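Local atomic coordinates of chitin-binding domain 3 protein (Micromonospora aurantiaca ATCC 27029, PDB entry 5OPF), a protein that probably cleaves polysaccharides such as cellulose or chitin by copper-dependent oxidation, as a lytic polysaccharide monooxygenase. Residues 98-103 with 113-118; 129-134 with 173-178. All blocks are in the same frame, centred on the assembly; numbering follows the deposited sequence.

Contact 1 (98-103 with 113-118); sequences FRVKFF and IRVYVT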
loop_
_atom_site.group_PDB
_atom_site.type_symbol
_atom_site.label_atom_id
_atom_site.label_comp_id
_atom_site.label_asym_id
_atom_site.label_seq_id
_atom_site.Cartn_x
_atom_site.Cartn_y
_atom_site.Cartn_z
ATOM N N PHE A 98 -2.913 -8.930 -12.996
ATOM C CA PHE A 98 -2.862 -7.483 -12.948
ATOM C C PHE A 98 -1.421 -7.061 -12.742
ATOM O O PHE A 98 -0.516 -7.891 -12.611
ATOM C CB PHE A 98 -3.819 -6.906 -11.895
ATOM C CG PHE A 98 -3.426 -7.198 -10.472
ATOM C CD1 PHE A 98 -3.621 -8.451 -9.921
ATOM C CD2 PHE A 98 -2.878 -6.205 -9.681
ATOM C CE1 PHE A 98 -3.277 -8.717 -8.615
ATOM C CE2 PHE A 98 -2.530 -6.458 -8.375
ATOM C CZ PHE A 98 -2.728 -7.715 -7.834
ATOM N N ARG A 99 -1.212 -5.751 -12.770
ATOM C CA ARG A 99 0.107 -5.152 -12.659
ATOM C C ARG A 99 0.098 -4.107 -11.557
ATOM O O ARG A 99 -0.809 -3.268 -11.502
ATOM C CB ARG A 99 0.488 -4.500 -13.994
ATOM C CG ARG A 99 0.588 -5.535 -15.101
ATOM C CD ARG A 99 0.365 -4.971 -16.488
ATOM N NE ARG A 99 1.400 -4.036 -16.917
ATOM C CZ ARG A 99 2.667 -4.356 -17.163
ATOM N NH1 ARG A 99 3.098 -5.602 -16.981
ATOM N NH2 ARG A 99 3.507 -3.426 -17.586
ATOM N N VAL A 100 1.115 -4.145 -10.700
ATOM C CA VAL A 100 1.298 -3.164 -9.640
ATOM C C VAL A 100 2.338 -2.160 -10.110
ATOM O O VAL A 100 3.490 -2.530 -10.368
ATOM C CB VAL A 100 1.751 -3.851 -8.342
ATOM C CG1 VAL A 100 2.151 -2.824 -7.287
ATOM C CG2 VAL A 100 0.655 -4.795 -7.817
ATOM N N LYS A 101 1.948 -0.891 -10.229
ATOM C CA LYS A 101 2.872 0.174 -10.605
ATOM C C LYS A 101 3.427 0.813 -9.342
ATOM O O LYS A 101 2.675 1.412 -8.555
ATOM C CB LYS A 101 2.193 1.239 -11.460
ATOM C CG LYS A 101 3.176 2.283 -11.976
ATOM C CD LYS A 101 2.479 3.364 -12.794
ATOM C CE LYS A 101 3.399 4.542 -13.098
ATOM N NZ LYS A 101 2.700 5.570 -13.942
ATOM N N PHE A 102 4.740 0.676 -9.156
ATOM C CA PHE A 102 5.446 1.271 -8.037
ATOM C C PHE A 102 6.178 2.519 -8.513
ATOM O O PHE A 102 6.899 2.464 -9.507
ATOM C CB PHE A 102 6.440 0.291 -7.406
ATOM C CG PHE A 102 6.662 0.599 -5.977
ATOM C CD1 PHE A 102 7.459 1.665 -5.593
ATOM C CD2 PHE A 102 5.984 -0.108 -5.007
ATOM C CE1 PHE A 102 7.572 1.998 -4.252
ATOM C CE2 PHE A 102 6.097 0.209 -3.682
ATOM C CZ PHE A 102 6.883 1.263 -3.298
ATOM N N PHE A 103 6.006 3.636 -7.801
ATOM C CA PHE A 103 6.661 4.902 -8.123
ATOM C C PHE A 103 7.611 5.279 -6.994
ATOM O O PHE A 103 7.195 5.331 -5.828
ATOM C CB PHE A 103 5.601 5.994 -8.316
ATOM C CG PHE A 103 6.151 7.384 -8.509
ATOM C CD1 PHE A 103 7.090 7.669 -9.484
ATOM C CD2 PHE A 103 5.719 8.418 -7.686
ATOM C CE1 PHE A 103 7.577 8.968 -9.645
ATOM C CE2 PHE A 103 6.202 9.707 -7.846
ATOM C CZ PHE A 103 7.138 9.974 -8.815
ATOM N N ILE A 113 10.697 -6.458 -4.422
ATOM C CA ILE A 113 9.344 -5.981 -4.153
ATOM C C ILE A 113 8.432 -7.195 -4.215
ATOM O O ILE A 113 8.446 -7.926 -5.212
ATOM C CB ILE A 113 8.872 -4.897 -5.147
ATOM C CG1 ILE A 113 9.787 -3.674 -5.102
ATOM C CG2 ILE A 113 7.427 -4.485 -4.816
ATOM C CD1 ILE A 113 9.411 -2.558 -6.072
ATOM N N ARG A 114 7.668 -7.419 -3.148
ATOM C CA ARG A 114 6.770 -8.559 -3.035
ATOM C C ARG A 114 5.334 -8.059 -3.057
ATOM O O ARG A 114 5.000 -7.081 -2.384
ATOM C CB ARG A 114 7.039 -9.328 -1.742
ATOM C CG ARG A 114 8.375 -10.028 -1.748
ATOM C CD ARG A 114 8.788 -10.583 -0.388
ATOM N NE ARG A 114 10.150 -11.105 -0.458
ATOM C CZ ARG A 114 10.959 -11.272 0.581
ATOM N NH1 ARG A 114 10.549 -11.008 1.813
ATOM N NH2 ARG A 114 12.195 -11.694 0.376
ATOM N N VAL A 115 4.488 -8.743 -3.826
ATOM C CA VAL A 115 3.067 -8.423 -3.946
ATOM C C VAL A 115 2.254 -9.602 -3.426
ATOM O O VAL A 115 2.353 -10.721 -3.952
ATOM C CB VAL A 115 2.677 -8.083 -5.394
ATOM C CG1 VAL A 115 1.167 -7.820 -5.512
ATOM C CG2 VAL A 115 3.473 -6.894 -5.909
ATOM N N TYR A 116 1.445 -9.335 -2.406
ATOM C CA TYR A 116 0.524 -10.293 -1.817
ATOM C C TYR A 116 -0.908 -9.846 -2.109
ATOM O O TYR A 116 -1.192 -8.648 -2.214
ATOM C CB TYR A 116 0.690 -10.335 -0.284
ATOM C CG TYR A 116 2.048 -10.789 0.187
ATOM C CD1 TYR A 116 3.104 -9.900 0.317
ATOM C CD2 TYR A 116 2.279 -12.116 0.497
ATOM C CE1 TYR A 116 4.344 -10.325 0.727
ATOM C CE2 TYR A 116 3.527 -12.548 0.911
ATOM C CZ TYR A 116 4.555 -11.643 1.016
ATOM O OH TYR A 116 5.814 -12.055 1.424
ATOM N N VAL A 117 -1.833 -10.805 -2.198
ATOM C CA VAL A 117 -3.257 -10.507 -2.300
ATOM C C VAL A 117 -4.007 -11.385 -1.312
ATOM O O VAL A 117 -3.691 -12.567 -1.133
ATOM C CB VAL A 117 -3.794 -10.694 -3.737
ATOM C CG1 VAL A 117 -5.314 -10.548 -3.804
ATOM C CG2 VAL A 117 -3.136 -9.697 -4.682
ATOM N N THR A 118 -5.048 -10.815 -0.711
ATOM C CA THR A 118 -5.896 -11.554 0.205
ATOM C C THR A 118 -6.565 -12.736 -0.488
ATOM O O THR A 118 -6.831 -12.731 -1.698
ATOM C CB THR A 118 -6.930 -10.623 0.858
ATOM O OG1 THR A 118 -7.572 -9.814 -0.130
ATOM C CG2 THR A 118 -6.248 -9.717 1.857
#
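The hydrophobic interior of the beta-sandwich is built here from three pairs of facing side chains, Phe98 with Val117, Val100 with Val115 and Phe102 with Ile113. Strand 97-104 belongs to the antiparallel four-stranded sheet and strand 110-118 to the mixed sheet, so the two segments face each other across the sandwich. Their axes come within 9.7 Å at an angle of 133°, and the pairs meet purely through apolar side chains. In the middle, Val100 and Val115 reach toward each other, tip to tip. The CG2 methyl of Val100, anti to its own carbonyl carbon, lies against both branches of Val115, 3.8 Å from CG1 and 4.0 Å from CG2. At one end Phe98 slides past Val117: its CZ lies 3.7 Å from Val117 CG2, the methyl sitting at the ring edge, close to the ring plane. The CB of Phe98 does not aim at the partner strand; with CG between the backbone N and the carbonyl carbon (chi1 69°), the ring swings inward so that its far end makes the contact. At the other end the chains of Phe102 and Ile113 approach at a slant, Ile113 CD1 lying 4.2 Å from Phe102 CG. Backbone hydrogen bonds to Ala161, Ile159 and Ile157 tie Phe98, Val100 and Phe102 to the neighbouring strand 154-162. The Phe102 side chain lies about 9 Å from the bound copper and meets Trp176 edge-to-face, while Trp176 stacks on the copper-site residue Tyr185. This end of the core thus reaches the neighbourhood of the copper site, linked to it through Trp176. Buried apolar side chains meeting between two face-to-face sheets are characteristic of the immunoglobulin-like, fibronectin type III-like core of lytic polysaccharide monooxygenases.

Contact 2 (129-134 with 173-178); sequences LRWSDL and YTIWQA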
loop_
_atom_site.group_PDB
_atom_site.type_symbol
_atom_site.label_atom_id
_atom_site.label_comp_id
_atom_site.label_asym_id
_atom_site.label_seq_id
_atom_site.Cartn_x
_atom_site.Cartn_y
_atom_site.Cartn_z
ATOM N N LEU A 129 -6.683 -6.995 8.715
ATOM C CA LEU A 129 -5.816 -7.704 7.785
ATOM C C LEU A 129 -4.736 -8.444 8.560
ATOM O O LEU A 129 -4.039 -7.854 9.391
ATOM C CB LEU A 129 -5.182 -6.721 6.806
ATOM C CG LEU A 129 -4.333 -7.337 5.689
ATOM C CD1 LEU A 129 -5.164 -8.207 4.772
ATOM C CD2 LEU A 129 -3.634 -6.245 4.916
ATOM N N ARG A 130 -4.610 -9.744 8.293
ATOM C CA ARG A 130 -3.630 -10.614 8.929
ATOM C C ARG A 130 -2.664 -11.167 7.887
ATOM O O ARG A 130 -3.018 -11.344 6.718
ATOM C CB ARG A 130 -4.319 -11.822 9.563
ATOM C CG ARG A 130 -5.408 -11.476 10.520
ATOM C CD ARG A 130 -6.083 -12.726 11.056
ATOM N NE ARG A 130 -7.005 -12.370 12.117
ATOM C CZ ARG A 130 -6.634 -11.982 13.333
ATOM N NH1 ARG A 130 -5.346 -11.915 13.668
ATOM N NH2 ARG A 130 -7.562 -11.668 14.219
ATOM N N TRP A 131 -1.445 -11.481 8.320
ATOM C CA TRP A 131 -0.503 -12.131 7.419
ATOM C C TRP A 131 -1.085 -13.415 6.831
ATOM O O TRP A 131 -0.876 -13.715 5.647
ATOM C CB TRP A 131 0.816 -12.405 8.138
ATOM C CG TRP A 131 1.668 -11.181 8.321
ATOM C CD1 TRP A 131 1.733 -10.382 9.425
ATOM C CD2 TRP A 131 2.593 -10.628 7.373
ATOM N NE1 TRP A 131 2.627 -9.364 9.221
ATOM C CE2 TRP A 131 3.169 -9.493 7.971
ATOM C CE3 TRP A 131 2.975 -10.966 6.076
ATOM C CZ2 TRP A 131 4.125 -8.708 7.330
ATOM C CZ3 TRP A 131 3.921 -10.178 5.435
ATOM C CH2 TRP A 131 4.489 -9.072 6.071
ATOM N N SER A 132 -1.840 -14.178 7.626
ATOM C CA SER A 132 -2.399 -15.442 7.145
ATOM C C SER A 132 -3.498 -15.250 6.106
ATOM O O SER A 132 -3.885 -16.222 5.440
ATOM C CB SER A 132 -2.929 -16.263 8.324
ATOM O OG SER A 132 -3.995 -15.605 8.969
ATOM N N ASP A 133 -4.027 -14.042 5.963
ATOM C CA ASP A 133 -4.957 -13.753 4.878
ATOM C C ASP A 133 -4.275 -13.578 3.528
ATOM O O ASP A 133 -4.978 -13.554 2.507
ATOM C CB ASP A 133 -5.722 -12.459 5.161
ATOM C CG ASP A 133 -6.635 -12.551 6.368
ATOM O OD1 ASP A 133 -7.375 -13.547 6.468
ATOM O OD2 ASP A 133 -6.613 -11.606 7.202
ATOM N N LEU A 134 -2.949 -13.468 3.485
ATOM C CA LEU A 134 -2.222 -13.054 2.287
ATOM C C LEU A 134 -1.530 -14.225 1.600
ATOM O O LEU A 134 -0.952 -15.103 2.253
ATOM C CB LEU A 134 -1.149 -12.035 2.650
ATOM C CG LEU A 134 -1.655 -10.684 3.133
ATOM C CD1 LEU A 134 -0.467 -9.842 3.583
ATOM C CD2 LEU A 134 -2.453 -9.951 2.061
ATOM N N TYR A 173 -1.164 -6.234 -0.739
ATOM C CA TYR A 173 -0.134 -5.778 0.193
ATOM C C TYR A 173 1.201 -5.884 -0.515
ATOM O O TYR A 173 1.622 -6.983 -0.898
ATOM C CB TYR A 173 -0.103 -6.622 1.456
ATOM C CG TYR A 173 0.668 -6.042 2.624
ATOM C CD1 TYR A 173 0.399 -4.756 3.105
ATOM C CD2 TYR A 173 1.616 -6.798 3.307
ATOM C CE1 TYR A 173 1.054 -4.237 4.218
ATOM C CE2 TYR A 173 2.267 -6.293 4.422
ATOM C CZ TYR A 173 1.974 -5.024 4.878
ATOM O OH TYR A 173 2.586 -4.563 6.026
ATOM N N THR A 174 1.859 -4.744 -0.693
ATOM C CA THR A 174 3.124 -4.660 -1.406
ATOM C C THR A 174 4.211 -4.247 -0.417
ATOM O O THR A 174 4.066 -3.244 0.307
ATOM C CB THR A 174 3.024 -3.667 -2.580
ATOM O OG1 THR A 174 2.007 -4.094 -3.499
ATOM C CG2 THR A 174 4.336 -3.578 -3.336
ATOM N N ILE A 175 5.308 -5.001 -0.409
ATOM C CA ILE A 175 6.471 -4.735 0.437
ATOM C C ILE A 175 7.638 -4.387 -0.476
ATOM O O ILE A 175 8.035 -5.195 -1.324
ATOM C CB ILE A 175 6.838 -5.944 1.317
ATOM C CG1 ILE A 175 5.648 -6.363 2.180
ATOM C CG2 ILE A 175 8.087 -5.611 2.180
ATOM C CD1 ILE A 175 5.914 -7.567 3.071
ATOM N N TRP A 176 8.189 -3.188 -0.309
ATOM C CA TRP A 176 9.378 -2.743 -1.028
ATOM C C TRP A 176 10.552 -2.696 -0.061
ATOM O O TRP A 176 10.532 -1.922 0.903
ATOM C CB TRP A 176 9.146 -1.343 -1.584
ATOM C CG TRP A 176 10.329 -0.644 -2.236
ATOM C CD1 TRP A 176 11.400 -1.201 -2.894
ATOM C CD2 TRP A 176 10.492 0.772 -2.333
ATOM N NE1 TRP A 176 12.216 -0.196 -3.391
ATOM C CE2 TRP A 176 11.675 1.017 -3.054
ATOM C CE3 TRP A 176 9.759 1.857 -1.858
ATOM C CZ2 TRP A 176 12.114 2.307 -3.340
ATOM C CZ3 TRP A 176 10.204 3.130 -2.130
ATOM C CH2 TRP A 176 11.364 3.344 -2.872
ATOM N N GLN A 177 11.583 -3.504 -0.311
ATOM C CA GLN A 177 12.849 -3.400 0.406
ATOM C C GLN A 177 13.762 -2.550 -0.469
ATOM O O GLN A 177 14.184 -2.991 -1.541
ATOM C CB GLN A 177 13.442 -4.788 0.648
ATOM C CG GLN A 177 14.773 -4.770 1.395
ATOM C CD GLN A 177 14.639 -4.376 2.851
ATOM O OE1 GLN A 177 13.645 -4.672 3.491
ATOM N NE2 GLN A 177 15.661 -3.736 3.389
ATOM N N ALA A 178 14.035 -1.324 -0.044
ATOM C CA ALA A 178 14.858 -0.409 -0.823
ATOM C C ALA A 178 16.331 -0.804 -0.706
ATOM O O ALA A 178 16.735 -1.498 0.233
ATOM C CB ALA A 178 14.641 1.017 -0.340
#
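Trp131 in the 3-10 turn 131-133 and Leu134, which opens strand 134-140, lie against Tyr173 and Ile175 of strand 169-178, on the side of the beta-sandwich's mixed sheet turned toward helix 60-63. The indole and the phenol form a T-shaped pair: the edge of Tyr173 is directed at the face of Trp131, with centroids 5.7 Å apart and planes at 85°. The closest atoms of this pair are Tyr173 CE2 and Trp131 CH2, 3.9 Å apart, with CH2 in the plane of the phenol ring. Trp131 CH2 also touches Ile175 CD1 at 3.6 Å, the methyl coming in at the indole edge, near its plane. Leu134 fills the flank of Tyr173, its CD1 3.7 Å from CD2 of that ring and both its methyls near the Tyr173 CB. In Tyr173, CG lies anti to the backbone N (chi1 -165°), which carries the ring toward Trp131 and Leu134.

Polar partners farther out fix both rings: Trp131 NE1 donates a hydrogen bond to the carbonyl of Ile64, and the Tyr173 hydroxyl is hydrogen-bonded to that of Leu69, a residue that the side chains of Trp131 and Leu134 also touch. Within the turn, Leu134 N donates a hydrogen bond to Trp131 O at 3.0 Å. Arg130 N donates one of 2.9 Å to Asp133 OD2, met on the anti side, 22° out of the carboxylate plane.

In the fold
Both contacts are buried, their centres about 10 Å apart, and share the mixed sheet, where strands 110-118 and 169-178 are antiparallel neighbours. Contact 1 lies between the two sheets and is wholly aliphatic and aromatic; contact 2 packs a loop on the other face of the mixed sheet, includes the partly exposed Trp131, and each of its two aromatic side chains also has a hydrogen bond to a loop carbonyl. The backbone joins them: Tyr116 N lies 2.8 Å from Tyr173 O, and Ile175 N 2.9 Å from Arg114 O, probable hydrogen bonds. Side chains bridge them too: Thr118 CG2 lies 3.5 Å from Leu129 CD1, and Phe102 packs on Trp176, both near the copper end.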